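Local coordinates for fibronectin type III domain-containing protein (Simiduia agarivorans, PDB 6P2K), which probably hydrolyses beta-glucan-type polysaccharides such as xyloglucan as an ancestral family 74 glycoside hydrolase, here represented by its zinc-bearing beta-propeller portion, at residues L216-A228 / N239-W252. Residues are numbered along the deposited sequence; the frame is centred on the assembly and turned at random.
Sequences LSPNGQVLYATYA and NFLVYATRTSNINW
The ring of Tyr227 turns its edge toward one face of the Trp252 indole, a T-shaped pair with ring centroids 5.6 Å apart and planes at 76°. On the opposite indole face sits Thr245, its CG2 3.3 Å above the plane, so the tryptophan is sandwiched between a methyl and an aromatic edge. The far end of the indole meets strand 222-228 obliquely: CH2 touches both Leu223 CD2 and Ala225 CB, each at 3.7 Å. Leucine is long enough for its CD2 to reach the ring, while alanine is small enough to let the indole lie close to the sheet.

Thr245 suits an extended strand by its branching and works with both branches. Its OG1, anti to the backbone N (chi1 178°), donates to Arg246 O and accepts from Asn251 N, tying down the loop that carries Trp252. Substituting an alanine would probably leave Asn251 N without this acceptor and take the methyl from that side of the indole, letting the loop shift.

Strands 222-228 and 241-246 pair antiparallel, with hydrogen-bonded pairs Leu223–Thr245, Ala225–Tyr243 and Tyr227–Leu241. Past Val222–Arg246, Thr247 N bonds to Gln221 O, and Thr247 OG1 donates to Gly220 O (2.7 Å) along an in-plane lone pair, fastening the turn before strand 222-228. At the other end, Ala228 CB makes a CH-pi contact with the Phe240 face, 3.7 Å from the ring centroid. On the face opposite Trp252, Ala244 is compact enough for Tyr224 CD1 to pack on its CB, while Tyr224 OH bonds to His279 and Trp299.

These are the two inner strands of a four-stranded propeller blade, between 210-216 and 253-254. The Tyr224 face packs against strands 265-270 and 278-285 of the next sheet; on the other, Tyr227 and Tyr243 touch Pro203, and Trp252 NE1 bonds to Ala201 O.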
loop_
_atom_site.group_PDB
_atom_site.type_symbol
_atom_site.label_atom_id
_atom_site.label_comp_id
_atom_site.label_asym_id
_atom_site.label_seq_id
_atom_site.Cartn_x
_atom_site.Cartn_y
_atom_site.Cartn_z
ATOM N N LEU B 216 -41.590 33.881 36.189
ATOM C CA LEU B 216 -42.935 34.395 36.391
ATOM C C LEU B 216 -43.604 34.559 35.037
ATOM O O LEU B 216 -43.007 35.115 34.110
ATOM C CB LEU B 216 -42.902 35.728 37.137
ATOM C CG LEU B 216 -44.211 36.501 37.265
ATOM C CD1 LEU B 216 -45.207 35.703 38.074
ATOM C CD2 LEU B 216 -43.948 37.843 37.919
ATOM N N SER B 217 -44.832 34.063 34.925
ATOM C CA SER B 217 -45.579 34.210 33.689
ATOM C C SER B 217 -45.890 35.686 33.438
ATOM O O SER B 217 -46.113 36.449 34.382
ATOM C CB SER B 217 -46.874 33.404 33.751
ATOM O OG SER B 217 -47.703 33.677 32.636
ATOM N N PRO B 218 -45.897 36.112 32.170
ATOM C CA PRO B 218 -46.127 37.535 31.862
ATOM C C PRO B 218 -47.378 38.124 32.491
ATOM O O PRO B 218 -47.387 39.316 32.825
ATOM C CB PRO B 218 -46.214 37.538 30.332
ATOM C CG PRO B 218 -45.325 36.416 29.923
ATOM C CD PRO B 218 -45.483 35.349 30.979
ATOM N N ASN B 219 -48.436 37.339 32.667
ATOM C CA ASN B 219 -49.623 37.862 33.326
ATOM C C ASN B 219 -49.471 37.904 34.845
ATOM O O ASN B 219 -50.421 38.276 35.544
ATOM C CB ASN B 219 -50.861 37.054 32.914
ATOM C CG ASN B 219 -50.771 35.585 33.291
ATOM O OD1 ASN B 219 -49.886 35.165 34.034
ATOM N ND2 ASN B 219 -51.709 34.792 32.777
ATOM N N GLY B 220 -48.294 37.540 35.359
ATOM C CA GLY B 220 -48.001 37.597 36.778
ATOM C C GLY B 220 -48.689 36.559 37.632
ATOM O O GLY B 220 -48.575 36.619 38.861
ATOM N N GLN B 221 -49.359 35.576 37.023
ATOM C CA GLN B 221 -50.288 34.730 37.759
ATOM C C GLN B 221 -49.751 33.335 38.070
ATOM O O GLN B 221 -50.339 32.639 38.904
ATOM C CB GLN B 221 -51.616 34.652 36.991
ATOM C CG GLN B 221 -52.205 36.039 36.839
ATOM C CD GLN B 221 -53.277 36.188 35.756
ATOM O OE1 GLN B 221 -53.199 37.089 34.931
ATOM N NE2 GLN B 221 -54.317 35.357 35.808
ATOM N N VAL B 222 -48.619 32.931 37.494
ATOM C CA VAL B 222 -47.998 31.646 37.814
ATOM C C VAL B 222 -46.500 31.840 38.008
ATOM O O VAL B 222 -45.860 32.592 37.266
ATOM C CB VAL B 222 -48.271 30.581 36.731
ATOM C CG1 VAL B 222 -47.811 29.226 37.223
ATOM C CG2 VAL B 222 -49.758 30.526 36.398
ATOM N N LEU B 223 -45.948 31.145 39.003
ATOM C CA LEU B 223 -44.532 31.200 39.344
ATOM C C LEU B 223 -43.936 29.801 39.257
ATOM O O LEU B 223 -44.509 28.844 39.788
ATOM C CB LEU B 223 -44.339 31.777 40.750
ATOM C CG LEU B 223 -42.921 31.914 41.314
ATOM C CD1 LEU B 223 -42.203 33.101 40.695
ATOM C CD2 LEU B 223 -42.955 32.039 42.836
ATOM N N TYR B 224 -42.785 29.688 38.593
ATOM C CA TYR B 224 -42.053 28.435 38.474
ATOM C C TYR B 224 -40.701 28.563 39.161
ATOM O O TYR B 224 -40.083 29.633 39.158
ATOM C CB TYR B 224 -41.846 28.040 37.005
ATOM C CG TYR B 224 -43.124 27.958 36.202
ATOM C CD1 TYR B 224 -43.841 26.772 36.119
ATOM C CD2 TYR B 224 -43.610 29.066 35.522
ATOM C CE1 TYR B 224 -45.008 26.692 35.383
ATOM C CE2 TYR B 224 -44.776 28.996 34.785
ATOM C CZ TYR B 224 -45.471 27.807 34.719
ATOM O OH TYR B 224 -46.633 27.735 33.987
ATOM N N ALA B 225 -40.234 27.462 39.744
ATOM C CA ALA B 225 -39.001 27.513 40.516
ATOM C C ALA B 225 -38.378 26.127 40.594
ATOM O O ALA B 225 -39.053 25.107 40.432
ATOM C CB ALA B 225 -39.255 28.062 41.924
ATOM N N THR B 226 -37.069 26.113 40.837
ATOM C CA THR B 226 -36.337 24.907 41.194
ATOM C C THR B 226 -35.771 25.080 42.595
ATOM O O THR B 226 -35.295 26.162 42.953
ATOM C CB THR B 226 -35.202 24.601 40.209
ATOM O OG1 THR B 226 -34.059 25.400 40.532
ATOM C CG2 THR B 226 -35.634 24.891 38.780
ATOM N N TYR B 227 -35.833 24.014 43.388
ATOM C CA TYR B 227 -35.399 24.049 44.776
ATOM C C TYR B 227 -34.378 22.949 45.018
ATOM O O TYR B 227 -34.510 21.840 44.491
ATOM C CB TYR B 227 -36.584 23.889 45.731
ATOM C CG TYR B 227 -37.311 25.181 46.025
ATOM C CD1 TYR B 227 -38.333 25.628 45.197
ATOM C CD2 TYR B 227 -36.984 25.947 47.139
ATOM C CE1 TYR B 227 -39.006 26.808 45.467
ATOM C CE2 TYR B 227 -37.651 27.126 47.417
ATOM C CZ TYR B 227 -38.660 27.551 46.580
ATOM O OH TYR B 227 -39.327 28.721 46.858
ATOM N N ALA B 228 -33.366 23.261 45.819
ATOM C CA ALA B 228 -32.237 22.372 46.027
ATOM C C ALA B 228 -31.965 22.205 47.512
ATOM O O ALA B 228 -32.291 23.078 48.322
ATOM C CB ALA B 228 -30.977 22.905 45.341
ATOM N N ASN B 239 -29.601 16.834 42.790
ATOM C CA ASN B 239 -31.026 16.595 42.570
ATOM C C ASN B 239 -31.803 17.878 42.862
ATOM O O ASN B 239 -32.267 18.094 43.983
ATOM C CB ASN B 239 -31.510 15.429 43.444
ATOM C CG ASN B 239 -32.928 14.997 43.115
ATOM O OD1 ASN B 239 -33.389 15.138 41.984
ATOM N ND2 ASN B 239 -33.626 14.459 44.109
ATOM N N PHE B 240 -31.946 18.726 41.845
ATOM C CA PHE B 240 -32.780 19.918 41.939
ATOM C C PHE B 240 -34.160 19.579 41.392
ATOM O O PHE B 240 -34.273 18.989 40.312
ATOM C CB PHE B 240 -32.186 21.090 41.152
ATOM C CG PHE B 240 -30.835 21.564 41.640
ATOM C CD1 PHE B 240 -30.148 20.900 42.647
ATOM C CD2 PHE B 240 -30.256 22.691 41.079
ATOM C CE1 PHE B 240 -28.909 21.350 43.076
ATOM C CE2 PHE B 240 -29.021 23.145 41.501
ATOM C CZ PHE B 240 -28.347 22.476 42.504
ATOM N N LEU B 241 -35.204 19.953 42.124
ATOM C CA LEU B 241 -36.565 19.614 41.739
ATOM C C LEU B 241 -37.328 20.859 41.301
ATOM O O LEU B 241 -37.108 21.958 41.814
ATOM C CB LEU B 241 -37.301 18.913 42.883
ATOM C CG LEU B 241 -36.790 17.491 43.125
ATOM C CD1 LEU B 241 -37.540 16.813 44.257
ATOM C CD2 LEU B 241 -36.883 16.673 41.841
ATOM N N VAL B 242 -38.230 20.667 40.341
ATOM C CA VAL B 242 -38.936 21.753 39.673
ATOM C C VAL B 242 -40.367 21.801 40.185
ATOM O O VAL B 242 -41.033 20.765 40.302
ATOM C CB VAL B 242 -38.906 21.575 38.143
ATOM C CG1 VAL B 242 -39.333 22.860 37.450
ATOM C CG2 VAL B 242 -37.517 21.147 37.693
ATOM N N TYR B 243 -40.843 23.009 40.480
ATOM C CA TYR B 243 -42.162 23.195 41.062
ATOM C C TYR B 243 -42.862 24.360 40.383
ATOM O O TYR B 243 -42.247 25.175 39.692
ATOM C CB TYR B 243 -42.089 23.449 42.571
ATOM C CG TYR B 243 -41.435 22.348 43.369
ATOM C CD1 TYR B 243 -40.055 22.291 43.509
ATOM C CD2 TYR B 243 -42.202 21.374 44.000
ATOM C CE1 TYR B 243 -39.454 21.292 44.246
ATOM C CE2 TYR B 243 -41.610 20.370 44.739
ATOM C CZ TYR B 243 -40.236 20.334 44.858
ATOM O OH TYR B 243 -39.638 19.337 45.592
ATOM N N ALA B 244 -44.170 24.430 40.603
ATOM C CA ALA B 244 -44.989 25.520 40.107
ATOM C C ALA B 244 -46.045 25.851 41.144
ATOM O O ALA B 244 -46.557 24.965 41.835
ATOM C CB ALA B 244 -45.661 25.173 38.774
ATOM N N THR B 245 -46.351 27.136 41.259
ATOM C CA THR B 245 -47.453 27.570 42.092
ATOM C C THR B 245 -48.088 28.781 41.448
ATOM O O THR B 245 -47.466 29.508 40.666
ATOM C CB THR B 245 -47.023 27.922 43.519
ATOM O OG1 THR B 245 -48.166 28.377 44.259
ATOM C CG2 THR B 245 -45.991 29.032 43.498
ATOM N N ARG B 246 -49.352 28.967 41.777
ATOM C CA ARG B 246 -50.021 30.208 41.479
ATOM C C ARG B 246 -49.555 31.288 42.445
ATOM O O ARG B 246 -49.126 31.006 43.568
ATOM C CB ARG B 246 -51.528 30.010 41.564
ATOM C CG ARG B 246 -52.072 28.968 40.606
ATOM C CD ARG B 246 -53.434 29.406 40.094
ATOM N NE ARG B 246 -53.353 30.224 38.884
ATOM C CZ ARG B 246 -54.155 31.251 38.605
ATOM N NH1 ARG B 246 -55.114 31.607 39.450
ATOM N NH2 ARG B 246 -53.996 31.924 37.473
ATOM N N THR B 247 -49.624 32.535 41.993
ATOM C CA THR B 247 -49.242 33.639 42.857
ATOM C C THR B 247 -50.400 34.149 43.723
ATOM O O THR B 247 -50.171 34.967 44.617
ATOM C CB THR B 247 -48.644 34.782 42.022
ATOM O OG1 THR B 247 -49.404 34.965 40.822
ATOM C CG2 THR B 247 -47.213 34.423 41.593
ATOM N N SER B 248 -51.630 33.747 43.408
ATOM C CA SER B 248 -52.778 34.017 44.282
ATOM C C SER B 248 -52.724 33.214 45.613
ATOM O O SER B 248 -52.870 33.794 46.624
ATOM C CB SER B 248 -54.111 33.910 43.518
ATOM O OG SER B 248 -54.385 32.627 42.982
ATOM N N ASN B 249 -52.433 31.918 45.595
ATOM C CA ASN B 249 -52.260 31.021 46.713
ATOM C C ASN B 249 -50.907 30.351 46.566
ATOM O O ASN B 249 -50.615 29.769 45.517
ATOM C CB ASN B 249 -53.354 29.947 46.772
ATOM C CG ASN B 249 -54.714 30.439 46.334
ATOM O OD1 ASN B 249 -54.864 30.948 45.229
ATOM N ND2 ASN B 249 -55.730 30.201 47.157
ATOM N N ILE B 250 -50.089 30.411 47.611
ATOM C CA ILE B 250 -48.878 29.606 47.596
ATOM C C ILE B 250 -49.296 28.150 47.763
ATOM O O ILE B 250 -49.885 27.763 48.780
ATOM C CB ILE B 250 -47.880 30.061 48.670
ATOM C CG1 ILE B 250 -46.847 31.020 48.064
ATOM C CG2 ILE B 250 -47.116 28.870 49.240
ATOM C CD1 ILE B 250 -47.440 32.145 47.228
ATOM N N ASN B 251 -49.041 27.349 46.731
ATOM C CA ASN B 251 -49.538 25.985 46.639
ATOM C C ASN B 251 -48.692 25.233 45.622
ATOM O O ASN B 251 -49.124 25.014 44.486
ATOM C CB ASN B 251 -51.017 25.980 46.243
ATOM C CG ASN B 251 -51.667 24.622 46.408
ATOM O OD1 ASN B 251 -51.277 23.841 47.278
ATOM N ND2 ASN B 251 -52.657 24.331 45.575
ATOM N N TRP B 252 -47.475 24.865 46.015
ATOM C CA TRP B 252 -46.503 24.326 45.075
ATOM C C TRP B 252 -46.893 22.930 44.618
ATOM O O TRP B 252 -47.221 22.055 45.428
ATOM C CB TRP B 252 -45.115 24.284 45.707
ATOM C CG TRP B 252 -44.488 25.619 45.967
ATOM C CD1 TRP B 252 -44.398 26.263 47.169
ATOM C CD2 TRP B 252 -43.838 26.465 45.011
ATOM N NE1 TRP B 252 -43.741 27.460 47.018
ATOM C CE2 TRP B 252 -43.387 27.608 45.704
ATOM C CE3 TRP B 252 -43.601 26.371 43.638
ATOM C CZ2 TRP B 252 -42.709 28.647 45.067
ATOM C CZ3 TRP B 252 -42.929 27.401 43.008
ATOM C CH2 TRP B 252 -42.490 28.525 43.722
HETATM O O HOH W 1 -52.685 33.572 40.206
#